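Local coordinates for protein aminotransferase (Psychrobacter arcticus 273-4, PDB 3IF2) that probably transfers amino groups between amino acids and keto acids, perhaps valine and pyruvate, using bound pyridoxal 5'-phosphate as cofactor, at residues 248-253 / 260-265. Residues are numbered along the deposited sequence; the frame is centred on the assembly and turned at random.
Sequences YGMPFP and AHLNWD. With PLP (pyridoxal-5'-phosphate), chain C.
Met250, a selenomethionine followed by a cis peptide bond to Pro251, reaches with SE and CE over the backbone of 260-262. Its chain bends at the last torsion (chi3 -64°), which lays the methyl group along the other segment, Met250 CE lying 3.9 Å from Leu262 CB. Met250 SE sits 3.6 Å from Ala260 O. Leu262 CD2 meets Pro251 CD at 3.8 Å and also comes closer than CD1 to the carbonyl oxygen of Met250. The contact is small (213 Å² buried) and mostly van der Waals, with two backbone oxygens among the touching atoms, and joins two parts of one irregular loop. At the near end of this loop, Tyr248 OH is hydrogen-bonded to PLP O3 at 2.8 Å, O3 lying at the ring edge near its plane, and weakly to Lys276 NZ. A phenylalanine here would probably leave both without this partner. Asp245 and Asn217 are also hydrogen-bonded to the cofactor, consistent with a class I and II aminotransferase. The loop links parallel strands 242-245 and 268-273; Pro251 and Leu262 both touch Tyr100 of helix 86-100 and Phe272 of strand 268-273, while Phe252 and Pro253 rest on helix 324-351.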
loop_
_atom_site.group_PDB
_atom_site.type_symbol
_atom_site.label_atom_id
_atom_site.label_comp_id
_atom_site.label_asym_id
_atom_site.label_seq_id
_atom_site.Cartn_x
_atom_site.Cartn_y
_atom_site.Cartn_z
ATOM N N TYR A 248 13.579 -1.539 14.051
ATOM C CA TYR A 248 14.688 -0.817 14.724
ATOM C C TYR A 248 15.951 -1.647 14.946
ATOM O O TYR A 248 16.914 -1.141 15.536
ATOM C CB TYR A 248 14.212 -0.339 16.123
ATOM C CG TYR A 248 12.987 0.546 16.122
ATOM C CD1 TYR A 248 13.069 1.905 15.822
ATOM C CD2 TYR A 248 11.734 0.020 16.417
ATOM C CE1 TYR A 248 11.897 2.730 15.807
ATOM C CE2 TYR A 248 10.583 0.815 16.397
ATOM C CZ TYR A 248 10.663 2.167 16.095
ATOM O OH TYR A 248 9.508 2.940 16.099
ATOM N N GLY A 249 15.961 -2.895 14.463
ATOM C CA GLY A 249 17.013 -3.849 14.745
ATOM C C GLY A 249 18.094 -4.030 13.726
ATOM O O GLY A 249 18.309 -3.178 12.875
HETATM N N MSE A 250 18.769 -5.173 13.835
HETATM C CA MSE A 250 19.877 -5.527 12.951
HETATM C C MSE A 250 19.357 -5.992 11.594
HETATM O O MSE A 250 18.199 -6.466 11.503
HETATM C CB MSE A 250 20.678 -6.686 13.531
HETATM C CG MSE A 250 21.302 -6.423 14.870
HETATM SE SE MSE A 250 21.502 -8.063 15.832
HETATM C CE MSE A 250 19.584 -8.517 16.017
ATOM N N PRO A 251 20.168 -5.813 10.527
ATOM C CA PRO A 251 21.476 -5.126 10.431
ATOM C C PRO A 251 21.354 -3.590 10.223
ATOM O O PRO A 251 22.346 -2.889 10.349
ATOM C CB PRO A 251 22.118 -5.767 9.202
ATOM C CG PRO A 251 20.931 -6.242 8.357
ATOM C CD PRO A 251 19.732 -6.358 9.224
ATOM N N PHE A 252 20.175 -3.109 9.834
ATOM C CA PHE A 252 19.869 -1.681 9.687
ATOM C C PHE A 252 18.446 -1.478 10.180
ATOM O O PHE A 252 17.606 -2.298 9.892
ATOM C CB PHE A 252 20.015 -1.182 8.223
ATOM C CG PHE A 252 19.299 -2.034 7.183
ATOM C CD1 PHE A 252 17.946 -1.852 6.906
ATOM C CD2 PHE A 252 19.998 -2.993 6.459
ATOM C CE1 PHE A 252 17.282 -2.652 5.958
ATOM C CE2 PHE A 252 19.336 -3.790 5.490
ATOM C CZ PHE A 252 17.972 -3.615 5.250
ATOM N N PRO A 253 18.169 -0.403 10.936
ATOM C CA PRO A 253 19.041 0.682 11.384
ATOM C C PRO A 253 19.963 0.333 12.552
ATOM O O PRO A 253 20.714 1.200 12.971
ATOM C CB PRO A 253 18.048 1.786 11.764
ATOM C CG PRO A 253 16.892 1.038 12.304
ATOM C CD PRO A 253 16.849 -0.298 11.575
ATOM N N ALA A 260 23.065 -9.068 20.898
ATOM C CA ALA A 260 22.003 -9.839 20.209
ATOM C C ALA A 260 22.469 -10.422 18.881
ATOM O O ALA A 260 23.395 -9.900 18.269
ATOM C CB ALA A 260 20.767 -8.958 19.975
ATOM N N HIS A 261 21.820 -11.501 18.450
ATOM C CA HIS A 261 22.101 -12.129 17.164
ATOM C C HIS A 261 20.857 -12.163 16.272
ATOM O O HIS A 261 19.767 -12.418 16.756
ATOM C CB HIS A 261 22.670 -13.529 17.352
ATOM C CG HIS A 261 23.969 -13.541 18.082
ATOM N ND1 HIS A 261 24.298 -14.510 19.010
ATOM C CD2 HIS A 261 25.000 -12.658 18.074
ATOM C CE1 HIS A 261 25.499 -14.253 19.500
ATOM N NE2 HIS A 261 25.941 -13.128 18.957
ATOM N N LEU A 262 21.031 -11.863 14.980
ATOM C CA LEU A 262 19.952 -11.931 14.000
ATOM C C LEU A 262 20.064 -13.325 13.402
ATOM O O LEU A 262 21.071 -13.636 12.751
ATOM C CB LEU A 262 20.103 -10.866 12.907
ATOM C CG LEU A 262 18.949 -10.756 11.894
ATOM C CD1 LEU A 262 17.671 -10.264 12.575
ATOM C CD2 LEU A 262 19.339 -9.825 10.733
ATOM N N ASN A 263 19.057 -14.163 13.665
ATOM C CA ASN A 263 18.983 -15.528 13.137
ATOM C C ASN A 263 17.769 -15.721 12.226
ATOM O O ASN A 263 16.784 -14.978 12.301
ATOM C CB ASN A 263 18.941 -16.547 14.277
ATOM C CG ASN A 263 20.287 -16.722 14.978
ATOM O OD1 ASN A 263 20.369 -16.585 16.196
ATOM N ND2 ASN A 263 21.334 -17.028 14.220
ATOM N N TRP A 264 17.873 -16.739 11.371
ATOM C CA TRP A 264 16.838 -17.102 10.424
ATOM C C TRP A 264 16.918 -18.576 10.003
ATOM O O TRP A 264 17.988 -19.204 10.034
ATOM C CB TRP A 264 16.953 -16.214 9.173
ATOM C CG TRP A 264 15.856 -16.441 8.161
ATOM C CD1 TRP A 264 14.624 -15.872 8.141
ATOM C CD2 TRP A 264 15.894 -17.352 7.064
ATOM N NE1 TRP A 264 13.898 -16.351 7.081
ATOM C CE2 TRP A 264 14.658 -17.268 6.407
ATOM C CE3 TRP A 264 16.853 -18.243 6.580
ATOM C CZ2 TRP A 264 14.357 -18.046 5.283
ATOM C CZ3 TRP A 264 16.555 -19.002 5.454
ATOM C CH2 TRP A 264 15.324 -18.897 4.822
ATOM N N ASP A 265 15.743 -19.108 9.657
ATOM C CA ASP A 265 15.560 -20.433 9.052
ATOM C C ASP A 265 14.195 -20.427 8.323
ATOM O O ASP A 265 13.485 -19.406 8.375
ATOM C CB ASP A 265 15.720 -21.574 10.072
ATOM C CG ASP A 265 14.624 -21.612 11.146
ATOM O OD1 ASP A 265 13.526 -21.001 11.002
ATOM O OD2 ASP A 265 14.880 -22.303 12.159
HETATM N N1 PLP C . 7.523 -2.067 13.700
HETATM C C2 PLP C . 7.686 -1.267 14.811
HETATM C C2A PLP C . 8.197 -1.910 16.061
HETATM C C3 PLP C . 7.386 0.112 14.734
HETATM O O3 PLP C . 7.537 0.944 15.811
HETATM C C4 PLP C . 6.896 0.659 13.525
HETATM C C4A PLP C . 6.333 2.075 13.578
HETATM O O4A PLP C . 6.646 2.930 12.741
HETATM C C5 PLP C . 6.732 -0.199 12.387
HETATM C C6 PLP C . 7.060 -1.562 12.516
HETATM C C5A PLP C . 6.167 0.281 11.035
HETATM O O4P PLP C . 7.145 0.801 10.159
HETATM P P PLP C . 6.812 1.053 8.610
HETATM O O1P PLP C . 5.449 0.704 8.062
HETATM O O2P PLP C . 7.834 0.188 7.950
HETATM O O3P PLP C . 7.044 2.496 8.399
#